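Local coordinates for putative cell surface protein (Streptococcus pyogenes, PDB 4OFQ) that forms the C-terminal part of an antigen I/II-family adhesin and probably serves in attachment at the streptococcal cell surface, at residues Leu80-Ile85 and Tyr151-Lys156; Lys195-Lys200 and Asp215-Arg220; Thr228-Asp233 and Val302-Glu307. All coordinates share one frame; numbering follows the deposited sequence. Where two conformers were deposited one is given.

How the contacts relate
The three contacts follow one another along the chain, but not in the same order in space. Contact 1 pairs two strands of the sheet built on 149-157, in the calcium-binding N-terminal sandwich. Contact 2 joins strands 194-198 and 216-222 in the C-terminal sandwich, on the opposite side of the chain's centre, its centre about 48 Å from that of contact 1. Contact 3 brings together two loops of the C-terminal half and lies between the other two, about 25 Å from contact 1 and about 31 Å from contact 2, centre to centre. Contacts 1 and 2 join neighbouring strands within one sandwich, while contact 3 sits where the two halves of this elongated adhesin fragment meet.

Contact 1: residues Leu80-Ile85 and Tyr151-Lys156; sequences LVVNSI and YNLSFK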
ATOM      1  N   LEU A  80      -6.546   9.499   8.205  1.00  8.57           N
ATOM      2  CA  LEU A  80      -5.599   9.394   9.322  1.00 10.07           C
ATOM      3  C   LEU A  80      -6.222   8.802  10.573  1.00  9.97           C
ATOM      4  O   LEU A  80      -7.281   9.242  11.021  1.00 10.88           O
ATOM      5  CB  LEU A  80      -4.975  10.759   9.666  1.00 13.18           C
ATOM      6  CG  LEU A  80      -4.099  10.772  10.932  1.00 14.11           C
ATOM      7  CD1 LEU A  80      -2.890   9.815  10.782  1.00 10.94           C
ATOM      8  CD2 LEU A  80      -3.612  12.191  11.299  1.00 14.62           C
ATOM      9  N   VAL A  81      -5.554   7.806  11.138  1.00 10.28           N
ATOM     10  CA  VAL A  81      -5.874   7.325  12.482  1.00 12.86           C
ATOM     11  C   VAL A  81      -4.653   7.580  13.350  1.00 14.98           C
ATOM     12  O   VAL A  81      -3.553   7.105  13.034  1.00 13.80           O
ATOM     13  CB  VAL A  81      -6.190   5.816  12.493  1.00 13.14           C
ATOM     14  CG1 VAL A  81      -6.364   5.299  13.954  1.00 14.68           C
ATOM     15  CG2 VAL A  81      -7.428   5.515  11.644  1.00 16.69           C
ATOM     16  N   VAL A  82      -4.823   8.349  14.423  1.00 10.75           N
ATOM     17  CA  VAL A  82      -3.702   8.595  15.327  1.00  8.93           C
ATOM     18  C   VAL A  82      -3.683   7.468  16.340  1.00 17.17           C
ATOM     19  O   VAL A  82      -4.517   7.427  17.245  1.00 12.30           O
ATOM     20  CB  VAL A  82      -3.826   9.950  16.037  1.00 10.85           C
ATOM     21  CG1 VAL A  82      -2.660  10.180  16.990  1.00  9.34           C
ATOM     22  CG2 VAL A  82      -3.867  11.052  15.015  1.00  8.85           C
ATOM     23  N   ASN A  83      -2.743   6.541  16.188  1.00 11.83           N
ATOM     24  CA  ASN A  83      -2.702   5.397  17.094  1.00 10.48           C
ATOM     25  C   ASN A  83      -2.232   5.805  18.493  1.00 10.47           C
ATOM     26  O   ASN A  83      -2.764   5.334  19.506  1.00 14.95           O
ATOM     27  CB  ASN A  83      -1.850   4.282  16.493  1.00 10.01           C
ATOM     28  CG  ASN A  83      -2.332   3.889  15.107  1.00 15.79           C
ATOM     29  OD1 ASN A  83      -3.491   3.533  14.927  1.00 12.32           O
ATOM     30  ND2 ASN A  83      -1.461   4.007  14.116  1.00 12.95           N
ATOM     31  N   SER A  84      -1.241   6.683  18.545  1.00 10.27           N
ATOM     32  CA  SER A  84      -0.785   7.208  19.824  1.00 18.36           C
ATOM     33  C   SER A  84       0.145   8.388  19.587  1.00 12.29           C
ATOM     34  O   SER A  84       0.766   8.498  18.529  1.00 11.40           O
ATOM     35  CB  SER A  84      -0.046   6.120  20.604  1.00 15.17           C
ATOM     36  OG  SER A  84       1.083   5.685  19.861  1.00 20.73           O
ATOM     37  N   ILE A  85       0.204   9.293  20.557  1.00 10.89           N
ATOM     38  CA  ILE A  85       1.236  10.328  20.575  1.00 10.86           C
ATOM     39  C   ILE A  85       1.751  10.354  22.003  1.00 11.64           C
ATOM     40  O   ILE A  85       1.019  10.736  22.927  1.00 13.24           O
ATOM     41  CB  ILE A  85       0.699  11.714  20.198  1.00 16.19           C
ATOM     42  CG1 ILE A  85      -0.043  11.665  18.855  1.00 11.99           C
ATOM     43  CG2 ILE A  85       1.853  12.724  20.124  1.00 12.46           C
ATOM     44  CD1 ILE A  85      -0.599  13.027  18.423  1.00 14.77           C
ATOM     45  N   TYR A 151       5.029   9.891  17.473  1.00 13.45           N
ATOM     46  CA  TYR A 151       3.714   9.878  16.843  1.00 11.97           C
ATOM     47  C   TYR A 151       3.567   8.571  16.070  1.00 17.25           C
ATOM     48  O   TYR A 151       4.432   8.211  15.274  1.00 13.75           O
ATOM     49  CB  TYR A 151       3.555  11.066  15.879  1.00 11.24           C
ATOM     50  CG  TYR A 151       3.618  12.454  16.506  1.00 12.56           C
ATOM     51  CD1 TYR A 151       4.805  12.947  17.039  1.00 10.22           C
ATOM     52  CD2 TYR A 151       2.496  13.282  16.533  1.00 13.51           C
ATOM     53  CE1 TYR A 151       4.870  14.226  17.611  1.00 10.85           C
ATOM     54  CE2 TYR A 151       2.551  14.569  17.089  1.00 12.22           C
ATOM     55  CZ  TYR A 151       3.739  15.033  17.630  1.00 10.36           C
ATOM     56  OH  TYR A 151       3.814  16.306  18.198  1.00 14.15           O
ATOM     57  N   ASN A 152       2.475   7.856  16.309  1.00 11.50           N
ATOM     58  CA  ASN A 152       2.210   6.630  15.565  1.00 10.93           C
ATOM     59  C   ASN A 152       0.936   6.848  14.755  1.00 14.22           C
ATOM     60  O   ASN A 152      -0.147   6.959  15.326  1.00  9.05           O
ATOM     61  CB  ASN A 152       2.050   5.471  16.541  1.00  9.89           C
ATOM     62  CG  ASN A 152       2.098   4.131  15.858  1.00 13.29           C
ATOM     63  OD1 ASN A 152       1.254   3.820  15.024  1.00 11.53           O
ATOM     64  ND2 ASN A 152       3.073   3.312  16.238  1.00 18.82           N
ATOM     65  N   LEU A 153       1.078   6.919  13.429  1.00  8.62           N
ATOM     66  CA  LEU A 153       0.040   7.439  12.543  1.00  9.54           C
ATOM     67  C   LEU A 153      -0.242   6.450  11.422  1.00  9.89           C
ATOM     68  O   LEU A 153       0.700   5.936  10.831  1.00 10.63           O
ATOM     69  CB  LEU A 153       0.550   8.727  11.882  1.00  9.68           C
ATOM     70  CG  LEU A 153       1.101   9.809  12.813  1.00  9.53           C
ATOM     71  CD1 LEU A 153       1.669  11.005  12.021  1.00 12.41           C
ATOM     72  CD2 LEU A 153      -0.004  10.257  13.768  1.00 12.12           C
ATOM     73  N   SER A 154      -1.511   6.192  11.115  1.00  8.05           N
ATOM     74  CA  SER A 154      -1.834   5.310   9.981  1.00  8.44           C
ATOM     75  C   SER A 154      -2.666   6.034   8.928  1.00 12.56           C
ATOM     76  O   SER A 154      -3.681   6.652   9.266  1.00 10.25           O
ATOM     77  CB  SER A 154      -2.597   4.065  10.460  1.00  9.92           C
ATOM     78  OG  SER A 154      -1.784   3.291  11.329  1.00  9.85           O
ATOM     79  N   PHE A 155      -2.264   5.922   7.656  1.00  8.00           N
ATOM     80  CA  PHE A 155      -3.012   6.508   6.538  1.00  7.80           C
ATOM     81  C   PHE A 155      -3.410   5.422   5.529  1.00  9.56           C
ATOM     82  O   PHE A 155      -2.696   4.415   5.362  1.00  7.96           O
ATOM     83  CB  PHE A 155      -2.151   7.505   5.752  1.00  7.91           C
ATOM     84  CG  PHE A 155      -1.777   8.764   6.501  1.00  9.98           C
ATOM     85  CD1 PHE A 155      -2.652   9.852   6.555  1.00 10.60           C
ATOM     86  CD2 PHE A 155      -0.516   8.895   7.068  1.00 12.04           C
ATOM     87  CE1 PHE A 155      -2.288  11.020   7.203  1.00 10.87           C
ATOM     88  CE2 PHE A 155      -0.144  10.071   7.726  1.00 16.28           C
ATOM     89  CZ  PHE A 155      -1.027  11.132   7.780  1.00 12.21           C
ATOM     90  N   LYS A 156      -4.520   5.655   4.831  1.00  7.99           N
ATOM     91  CA  LYS A 156      -4.844   4.912   3.603  1.00  8.18           C
ATOM     92  C   LYS A 156      -4.519   5.764   2.362  1.00  8.90           C
ATOM     93  O   LYS A 156      -4.418   6.992   2.450  1.00  8.55           O
ATOM     94  CB  LYS A 156      -6.332   4.582   3.561  1.00 10.64           C
ATOM     95  CG  LYS A 156      -6.889   4.032   4.861  1.00 16.56           C
ATOM     96  CD  LYS A 156      -6.526   2.583   5.077  1.00 18.93           C
ATOM     97  CE  LYS A 156      -7.158   2.074   6.377  1.00 23.58           C
ATOM     98  NZ  LYS A 156      -6.893   0.617   6.629  1.00 23.23           N
TER
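A classic beta bulge, with Asn83 and Ser84 both facing Asn152, breaks the antiparallel pairing of strands 80-87 and 149-157 in the N-terminal beta sandwich. Before it, Val81 and Ser154 form a regular hydrogen-bonded pair, N to O in both directions. At the bulge Asn152 O takes a short bond from Asn83 N (2.8 Å) and a weak one from Ser84 N (3.4 Å), after which Ser84 O receives Asn152 N and the register has moved by one residue.

The extra residue puts its own side chain to work. Asn83 CG lies anti to the carbonyl carbon (chi1 -55°), which brings the amide back over the partner strand. There ND2 gives one bond to Ser154 OG (2.9 Å), almost exactly in its amide plane, and another to Asn152 OD1 (2.9 Å), tilted from that plane. The two asparagine amides are turned 72° against each other. Ser154 OG has a second partner in Thr40, on the neighbouring strand 38-45.

The other face is apolar. Ile85 CG2 sits over the Tyr151 ring, 3.7 Å from its centroid, and Leu80 CD1 covers a face of the Phe155 ring at 3.9 Å from the centroid. Leu153 CD2 packs beside Val82 CG2 between these two pairs. Strand 127-132 of the facing sheet touches this layer through Tyr128 and Trp130.

With both ND2 hydrogens engaged, the Asn83 amide is fixed in rotation, and the bulge is tied down by side-chain bonds as well as backbone ones.

Contact 2: residues Lys195-Lys200 and Asp215-Arg220; sequences KDVFDK and DEVTYR
Lys195 and Tyr219 make the tight end of this contact. The lysine chain, fully extended with CG anti to the backbone N (chi1 178°), crosses the tyrosine obliquely, laying CE 3.5 Å from Tyr219 CD1 and bringing NZ over the ring face, 4.2 Å from the centroid. Val217 CG2 lies over the opposite face, offset toward the rim, and Val197 CG2 presses in at 3.5 Å from Tyr219 CE1. Asp196 O meets the edge of the same ring. Tyr219 is therefore hemmed in from several directions, while its OH is hydrogen-bonded to Asp248.

NZ is no ordinary ammonium here: it is linked covalently to Asn326 CG, with Asp241 OD2 hydrogen-bonded to it. This is a Lys-Asn intramolecular isopeptide bond with its neighbouring acid, as known in Gram-positive surface proteins. It joins edge strand 194-198 of one sheet to strand 323-332 of the other, a cross-link that should resist pulling the sandwich apart, and the face of Tyr219 covers the linked nitrogen on one side and may shield it from solvent.

Regular antiparallel bonds hold the backbones, with Asp196 paired to Arg220 and Phe198 to Thr218; the straightest runs from Thr218 N to Phe198 O (2.9 Å, 177° at the hydrogen).

The face carrying Phe198 and Arg220 is looser. The Phe198 ring turns its edge to Arg220 CB, CE2 lying 3.7 Å away, and the guanidinium goes elsewhere, to salt bridges with Glu222 and Asp311. Past Phe198 the first strand ends, and a water links the two segments: it donates to Asp199 O at 2.8 Å and is hydrogen-bonded to Thr218 OG1 at 2.7 Å. Lys200 and Glu216 are exposed there.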
ATOM      1  N   LYS A 195      -6.200 -11.234 -19.873  1.00 12.54           N
ATOM      2  CA  LYS A 195      -6.864 -12.462 -20.258  1.00  8.68           C
ATOM      3  C   LYS A 195      -6.678 -12.656 -21.739  1.00  7.38           C
ATOM      4  O   LYS A 195      -6.782 -11.699 -22.496  1.00  7.68           O
ATOM      5  CB  LYS A 195      -8.354 -12.424 -19.939  1.00  8.91           C
ATOM      6  CG  LYS A 195      -9.063 -13.699 -20.380  1.00  9.99           C
ATOM      7  CD  LYS A 195     -10.435 -13.857 -19.713  1.00 12.65           C
ATOM      8  CE  LYS A 195     -11.050 -15.199 -20.073  1.00 10.21           C
ATOM      9  NZ  LYS A 195     -12.278 -15.456 -19.284  1.00  7.42           N
ATOM     10  N   ASP A 196      -6.372 -13.879 -22.166  1.00  8.96           N
ATOM     11  CA  ASP A 196      -6.377 -14.147 -23.595  1.00 12.26           C
ATOM     12  C   ASP A 196      -7.162 -15.409 -23.864  1.00 14.31           C
ATOM     13  O   ASP A 196      -7.479 -16.178 -22.937  1.00 11.35           O
ATOM     14  CB  ASP A 196      -4.962 -14.226 -24.171  1.00 20.96           C
ATOM     15  CG  ASP A 196      -4.876 -13.635 -25.580  1.00 36.19           C
ATOM     16  OD1 ASP A 196      -5.908 -13.623 -26.323  1.00 21.96           O
ATOM     17  OD2 ASP A 196      -3.772 -13.170 -25.937  1.00 47.34           O
ATOM     18  N   VAL A 197      -7.533 -15.590 -25.125  1.00 12.07           N
ATOM     19  CA  VAL A 197      -8.257 -16.785 -25.536  1.00  9.98           C
ATOM     20  C   VAL A 197      -7.518 -17.415 -26.721  1.00 13.69           C
ATOM     21  O   VAL A 197      -7.148 -16.729 -27.679  1.00 15.33           O
ATOM     22  CB  VAL A 197      -9.748 -16.496 -25.857  1.00  9.01           C
ATOM     23  CG1 VAL A 197      -9.892 -15.443 -26.957  1.00 10.48           C
ATOM     24  CG2 VAL A 197     -10.457 -17.782 -26.249  1.00 13.65           C
ATOM     25  N   PHE A 198      -7.283 -18.720 -26.618  1.00 13.36           N
ATOM     26  CA  PHE A 198      -6.504 -19.463 -27.598  1.00 15.35           C
ATOM     27  C   PHE A 198      -7.234 -20.684 -28.106  1.00 16.41           C
ATOM     28  O   PHE A 198      -8.140 -21.197 -27.450  1.00 15.27           O
ATOM     29  CB  PHE A 198      -5.218 -19.970 -26.950  1.00 18.08           C
ATOM     30  CG  PHE A 198      -4.330 -18.895 -26.427  1.00 20.76           C
ATOM     31  CD1 PHE A 198      -3.560 -18.136 -27.289  1.00 23.80           C
ATOM     32  CD2 PHE A 198      -4.231 -18.658 -25.067  1.00 25.81           C
ATOM     33  CE1 PHE A 198      -2.725 -17.143 -26.808  1.00 25.55           C
ATOM     34  CE2 PHE A 198      -3.389 -17.675 -24.587  1.00 29.01           C
ATOM     35  CZ  PHE A 198      -2.636 -16.915 -25.462  1.00 24.06           C
ATOM     36  N   ASP A 199      -6.813 -21.131 -29.287  0.50 22.04           N
ATOM     37  CA  ASP A 199      -7.196 -22.417 -29.844  0.50 25.26           C
ATOM     38  C   ASP A 199      -6.595 -23.539 -29.000  0.50 21.07           C
ATOM     39  O   ASP A 199      -7.200 -24.591 -28.806  0.50 20.30           O
ATOM     40  CB  ASP A 199      -6.679 -22.518 -31.287  0.50 25.79           C
ATOM     41  CG  ASP A 199      -5.270 -21.941 -31.455  0.50 22.57           C
ATOM     42  OD1 ASP A 199      -4.806 -21.176 -30.578  0.50 21.07           O
ATOM     43  OD2 ASP A 199      -4.627 -22.236 -32.481  0.50 20.81           O
ATOM     44  N   LYS A 200      -5.394 -23.290 -28.498  1.00 18.40           N
ATOM     45  CA  LYS A 200      -4.651 -24.265 -27.709  1.00 19.51           C
ATOM     46  C   LYS A 200      -3.629 -23.544 -26.864  1.00 21.85           C
ATOM     47  O   LYS A 200      -3.199 -22.444 -27.214  1.00 22.00           O
ATOM     48  CB  LYS A 200      -3.963 -25.290 -28.620  1.00 22.71           C
ATOM     49  CG  LYS A 200      -3.096 -24.676 -29.700  1.00 24.37           C
ATOM     50  CD  LYS A 200      -2.878 -25.663 -30.835  1.00 29.02           C
ATOM     51  CE  LYS A 200      -2.921 -24.959 -32.185  1.00 35.34           C
ATOM     52  NZ  LYS A 200      -3.789 -25.686 -33.157  1.00 40.70           N
ATOM     53  N   ASP A 215     -16.025 -27.386 -30.469  1.00 19.17           N
ATOM     54  CA  ASP A 215     -14.585 -27.344 -30.308  1.00 24.86           C
ATOM     55  C   ASP A 215     -14.181 -26.817 -28.944  1.00 23.14           C
ATOM     56  O   ASP A 215     -14.990 -26.231 -28.221  1.00 20.25           O
ATOM     57  N   GLU A 216     -12.922 -27.025 -28.594  1.00 14.71           N
ATOM     58  CA  GLU A 216     -12.408 -26.541 -27.320  1.00 13.74           C
ATOM     59  C   GLU A 216     -11.657 -25.238 -27.497  1.00 17.21           C
ATOM     60  O   GLU A 216     -11.026 -25.012 -28.527  1.00 16.08           O
ATOM     61  CB  GLU A 216     -11.487 -27.581 -26.671  1.00 22.44           C
ATOM     62  CG  GLU A 216     -12.207 -28.827 -26.179  1.00 31.71           C
ATOM     63  CD  GLU A 216     -11.294 -29.776 -25.398  1.00 34.23           C
ATOM     64  OE1 GLU A 216     -10.067 -29.531 -25.348  1.00 25.00           O
ATOM     65  OE2 GLU A 216     -11.814 -30.757 -24.822  1.00 32.71           O
ATOM     66  N   VAL A 217     -11.739 -24.371 -26.495  1.00 13.55           N
ATOM     67  CA  VAL A 217     -10.844 -23.230 -26.447  1.00 13.14           C
ATOM     68  C   VAL A 217     -10.241 -23.125 -25.060  1.00 16.66           C
ATOM     69  O   VAL A 217     -10.762 -23.668 -24.087  1.00 12.23           O
ATOM     70  CB  VAL A 217     -11.493 -21.876 -26.845  1.00 24.22           C
ATOM     71  CG1 VAL A 217     -12.250 -21.986 -28.178  1.00 19.12           C
ATOM     72  CG2 VAL A 217     -12.383 -21.339 -25.730  1.00 16.98           C
ATOM     73  N   THR A 218      -9.123 -22.430 -24.990  1.00 10.91           N
ATOM     74  CA  THR A 218      -8.426 -22.287 -23.730  1.00  9.92           C
ATOM     75  C   THR A 218      -8.316 -20.831 -23.361  1.00 12.29           C
ATOM     76  O   THR A 218      -7.836 -20.023 -24.153  1.00 15.04           O
ATOM     77  CB  THR A 218      -7.004 -22.857 -23.844  1.00 12.17           C
ATOM     78  OG1 THR A 218      -7.081 -24.261 -24.111  1.00 14.17           O
ATOM     79  CG2 THR A 218      -6.245 -22.626 -22.565  1.00 12.55           C
ATOM     80  N   TYR A 219      -8.732 -20.489 -22.145  1.00  8.96           N
ATOM     81  CA  TYR A 219      -8.529 -19.125 -21.669  1.00  7.24           C
ATOM     82  C   TYR A 219      -7.259 -19.098 -20.829  1.00 11.59           C
ATOM     83  O   TYR A 219      -7.044 -19.974 -19.987  1.00 12.50           O
ATOM     84  CB  TYR A 219      -9.713 -18.634 -20.829  1.00  9.24           C
ATOM     85  CG  TYR A 219     -10.997 -18.473 -21.609  1.00  8.93           C
ATOM     86  CD1 TYR A 219     -11.099 -17.536 -22.623  1.00  8.87           C
ATOM     87  CD2 TYR A 219     -12.113 -19.269 -21.332  1.00 14.88           C
ATOM     88  CE1 TYR A 219     -12.283 -17.382 -23.342  1.00  9.09           C
ATOM     89  CE2 TYR A 219     -13.285 -19.130 -22.048  1.00 14.73           C
ATOM     90  CZ  TYR A 219     -13.361 -18.191 -23.053  1.00 12.51           C
ATOM     91  OH  TYR A 219     -14.526 -18.057 -23.776  1.00 12.85           O
ATOM     92  N   ARG A 220      -6.416 -18.102 -21.069  1.00  8.23           N
ATOM     93  CA  ARG A 220      -5.277 -17.887 -20.188  1.00 10.03           C
ATOM     94  C   ARG A 220      -5.567 -16.702 -19.272  1.00 12.11           C
ATOM     95  O   ARG A 220      -5.800 -15.571 -19.745  1.00  8.92           O
ATOM     96  CB  ARG A 220      -4.003 -17.604 -20.968  1.00 10.60           C
ATOM     97  CG  ARG A 220      -2.820 -17.387 -20.036  1.00 17.23           C
ATOM     98  CD  ARG A 220      -1.527 -17.223 -20.798  1.00 25.06           C
ATOM     99  NE  ARG A 220      -1.368 -15.876 -21.332  1.00 28.41           N
ATOM    100  CZ  ARG A 220      -0.302 -15.113 -21.110  1.00 43.72           C
ATOM    101  NH1 ARG A 220       0.694 -15.560 -20.353  1.00 45.05           N
ATOM    102  NH2 ARG A 220      -0.234 -13.898 -21.640  1.00 49.47           N
TER
HETATM  103  O   HOH W   1      -8.284 -25.261 -26.283  1.00 19.75           O

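Contact 3: residues Thr228-Asp233 and Val302-Glu307; sequences TNRGYD and VVRSSE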
ATOM      1  N   THR A 228       9.851  -8.198  -5.999  1.00 14.45           N
ATOM      2  CA  THR A 228      10.706  -8.226  -4.823  1.00 15.36           C
ATOM      3  C   THR A 228      10.876  -6.809  -4.303  1.00 16.08           C
ATOM      4  O   THR A 228      10.459  -5.853  -4.957  1.00 16.01           O
ATOM      5  CB  THR A 228      12.091  -8.841  -5.113  1.00 21.93           C
ATOM      6  OG1 THR A 228      12.762  -8.057  -6.104  1.00 20.44           O
ATOM      7  CG2 THR A 228      11.947 -10.263  -5.622  1.00 18.66           C
ATOM      8  N   ASN A 229      11.490  -6.690  -3.128  1.00 16.92           N
ATOM      9  CA  ASN A 229      11.616  -5.406  -2.437  1.00 35.65           C
ATOM     10  C   ASN A 229      10.246  -4.766  -2.170  1.00 33.84           C
ATOM     11  O   ASN A 229      10.043  -3.559  -2.344  1.00 28.47           O
ATOM     12  CB  ASN A 229      12.555  -4.462  -3.194  1.00 37.61           C
ATOM     13  CG  ASN A 229      13.225  -3.446  -2.281  1.00 32.69           C
ATOM     14  OD1 ASN A 229      13.222  -2.251  -2.564  1.00 32.16           O
ATOM     15  ND2 ASN A 229      13.796  -3.921  -1.177  1.00 29.39           N
ATOM     16  N   ARG A 230       9.306  -5.611  -1.764  1.00 26.17           N
ATOM     17  CA  ARG A 230       7.977  -5.176  -1.377  1.00 18.72           C
ATOM     18  C   ARG A 230       7.920  -5.074   0.153  1.00 16.67           C
ATOM     19  O   ARG A 230       8.771  -5.638   0.855  1.00 19.74           O
ATOM     20  CB  ARG A 230       6.938  -6.175  -1.889  1.00 14.27           C
ATOM     21  CG  ARG A 230       7.184  -7.588  -1.373  1.00 14.11           C
ATOM     22  CD  ARG A 230       6.113  -8.511  -1.846  1.00 13.08           C
ATOM     23  NE  ARG A 230       6.286  -9.870  -1.362  1.00 13.70           N
ATOM     24  CZ  ARG A 230       6.951 -10.812  -2.014  1.00 15.00           C
ATOM     25  NH1 ARG A 230       7.526 -10.534  -3.184  1.00 13.19           N
ATOM     26  NH2 ARG A 230       7.041 -12.028  -1.494  1.00 13.30           N
ATOM     27  N   GLY A 231       6.930  -4.348   0.668  1.00 16.36           N
ATOM     28  CA  GLY A 231       6.792  -4.162   2.103  1.00 17.24           C
ATOM     29  C   GLY A 231       5.715  -5.022   2.756  1.00 20.50           C
ATOM     30  O   GLY A 231       5.211  -4.693   3.840  1.00 18.87           O
ATOM     31  N   TYR A 232       5.382  -6.140   2.118  1.00 17.12           N
ATOM     32  CA  TYR A 232       4.284  -6.979   2.582  1.00 15.43           C
ATOM     33  C   TYR A 232       4.506  -8.439   2.208  1.00 17.65           C
ATOM     34  O   TYR A 232       5.220  -8.751   1.254  1.00 14.34           O
ATOM     35  CB  TYR A 232       2.958  -6.523   1.961  1.00 14.82           C
ATOM     36  CG  TYR A 232       2.998  -6.486   0.447  1.00 13.80           C
ATOM     37  CD1 TYR A 232       3.428  -5.346  -0.226  1.00 13.97           C
ATOM     38  CD2 TYR A 232       2.618  -7.590  -0.306  1.00 12.86           C
ATOM     39  CE1 TYR A 232       3.482  -5.302  -1.596  1.00 13.55           C
ATOM     40  CE2 TYR A 232       2.662  -7.557  -1.674  1.00 19.71           C
ATOM     41  CZ  TYR A 232       3.093  -6.417  -2.319  1.00 12.27           C
ATOM     42  OH  TYR A 232       3.152  -6.393  -3.690  1.00 11.68           O
ATOM     43  N   ASP A 233       3.854  -9.315   2.955  1.00 15.04           N
ATOM     44  CA  ASP A 233       3.800 -10.737   2.629  1.00 19.66           C
ATOM     45  C   ASP A 233       2.475 -11.056   1.955  1.00 15.18           C
ATOM     46  O   ASP A 233       1.580 -10.212   1.904  1.00 16.76           O
ATOM     47  CB  ASP A 233       3.969 -11.549   3.905  1.00 17.73           C
ATOM     48  CG  ASP A 233       5.251 -11.209   4.617  1.00 24.09           C
ATOM     49  OD1 ASP A 233       6.294 -11.231   3.942  1.00 20.76           O
ATOM     50  OD2 ASP A 233       5.215 -10.872   5.822  1.00 25.11           O
ATOM     51  N   VAL A 302       6.249 -17.869   1.027  1.00 17.04           N
ATOM     52  CA  VAL A 302       7.001 -17.159  -0.007  1.00 15.06           C
ATOM     53  C   VAL A 302       7.750 -15.987   0.628  1.00 20.03           C
ATOM     54  O   VAL A 302       7.143 -15.136   1.264  1.00 17.96           O
ATOM     55  CB  VAL A 302       6.076 -16.667  -1.154  1.00 16.17           C
ATOM     56  CG1 VAL A 302       6.880 -15.940  -2.240  1.00 14.41           C
ATOM     57  CG2 VAL A 302       5.328 -17.838  -1.762  1.00 14.44           C
ATOM     58  N   VAL A 303       9.069 -15.946   0.472  1.00 21.31           N
ATOM     59  CA  VAL A 303       9.856 -14.885   1.105  1.00 21.46           C
ATOM     60  C   VAL A 303       9.764 -13.550   0.357  1.00 15.96           C
ATOM     61  O   VAL A 303       9.406 -13.514  -0.815  1.00 15.65           O
ATOM     62  CB  VAL A 303      11.327 -15.316   1.317  1.00 24.19           C
ATOM     63  CG1 VAL A 303      11.384 -16.498   2.266  1.00 24.20           C
ATOM     64  CG2 VAL A 303      11.992 -15.665  -0.009  1.00 18.69           C
ATOM     65  N   ARG A 304      10.073 -12.445   1.030  1.00 16.43           N
ATOM     66  CA  ARG A 304       9.933 -11.134   0.397  1.00 18.19           C
ATOM     67  C   ARG A 304      10.967 -10.862  -0.676  1.00 21.16           C
ATOM     68  O   ARG A 304      10.754 -10.030  -1.553  1.00 23.21           O
ATOM     69  CB  ARG A 304       9.983 -10.015   1.432  1.00 26.76           C
ATOM     70  CG  ARG A 304       8.630  -9.606   1.881  1.00 27.68           C
ATOM     71  CD  ARG A 304       8.697  -8.472   2.849  1.00 22.71           C
ATOM     72  NE  ARG A 304       7.717  -8.685   3.896  1.00 17.20           N
ATOM     73  CZ  ARG A 304       7.488  -7.831   4.881  1.00 19.17           C
ATOM     74  NH1 ARG A 304       8.164  -6.686   4.944  1.00 20.33           N
ATOM     75  NH2 ARG A 304       6.574  -8.123   5.796  1.00 20.35           N
ATOM     76  N   SER A 305      12.093 -11.557  -0.607  1.00 20.29           N
ATOM     77  CA  SER A 305      13.123 -11.393  -1.616  1.00 19.35           C
ATOM     78  C   SER A 305      12.815 -12.208  -2.872  1.00 23.23           C
ATOM     79  O   SER A 305      13.635 -12.264  -3.796  1.00 24.50           O
ATOM     80  CB  SER A 305      14.481 -11.802  -1.053  1.00 26.83           C
ATOM     81  OG  SER A 305      14.380 -13.071  -0.448  1.00 26.30           O
ATOM     82  N   SER A 306      11.646 -12.848  -2.898  1.00 20.07           N
ATOM     83  CA  SER A 306      11.227 -13.639  -4.058  1.00 16.22           C
ATOM     84  C   SER A 306      10.015 -13.047  -4.761  1.00 16.52           C
ATOM     85  O   SER A 306       9.071 -12.590  -4.114  1.00 15.12           O
ATOM     86  CB  SER A 306      10.886 -15.078  -3.650  1.00 20.62           C
ATOM     87  OG  SER A 306      10.388 -15.821  -4.765  1.00 19.13           O
ATOM     88  N   GLU A 307      10.040 -13.061  -6.087  1.00 13.99           N
ATOM     89  CA  GLU A 307       8.840 -12.723  -6.855  1.00 14.17           C
ATOM     90  C   GLU A 307       7.800 -13.824  -6.686  1.00 12.19           C
ATOM     91  O   GLU A 307       8.131 -14.926  -6.252  1.00 15.08           O
ATOM     92  CB  GLU A 307       9.168 -12.571  -8.340  1.00 15.38           C
ATOM     93  CG  GLU A 307      10.077 -11.399  -8.664  1.00 23.06           C
ATOM     94  CD  GLU A 307      10.134 -11.094 -10.155  1.00 29.08           C
ATOM     95  OE1 GLU A 307      10.166 -12.052 -10.953  1.00 30.94           O
ATOM     96  OE2 GLU A 307      10.138  -9.896 -10.524  1.00 38.24           O
TER
HETATM   97  O   HOH W   2      10.960  -7.981  -8.685  1.00 17.09           O
HETATM   98  O   HOH W   3       6.535 -12.445   1.328  1.00 19.74           O
HETATM   99  O   HOH W   4      10.491  -5.708   3.180  1.00 40.81           O
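Two arginines, one from each loop, carry the charged and polar bonds. Arg304 grips Asp233 side-on: NE reaches OD1 at 2.9 Å and NH2 reaches OD2 at 3.1 Å. Both acceptors lie in the guanidinium plane, yet the arginine approaches from above the carboxylate, the two planes standing 49° apart. Arg230 works in the other direction. Its chain, straight from CG to NE, brings the guanidinium up against the type I turn Val303-Ser306, where NH1 donates to Ser306 O at 2.7 Å, in the guanidinium plane.

Van der Waals packing covers the flat groups: Arg304 CA lies 3.6 Å above the plane of the Arg230 guanidinium, and Tyr232 N sits over the centre of the Arg304 guanidinium. Separately, the Thr228 methyl, CG2, packs 3.7 Å from Glu307 CG.

Waters complete the contact: one accepts from Thr228 N and donates to Glu307 OE2, and another joins Arg230 O to Arg304 NH1.

Arg304 also forms a salt bridge with Asp22, and Asp233 one with Lys24, while the backbones of Asn229 and Gly231 bond to Ser32. These bonds to residues 22-32 place the two loops at the junction between the N-terminal and C-terminal beta sandwiches of this fragment.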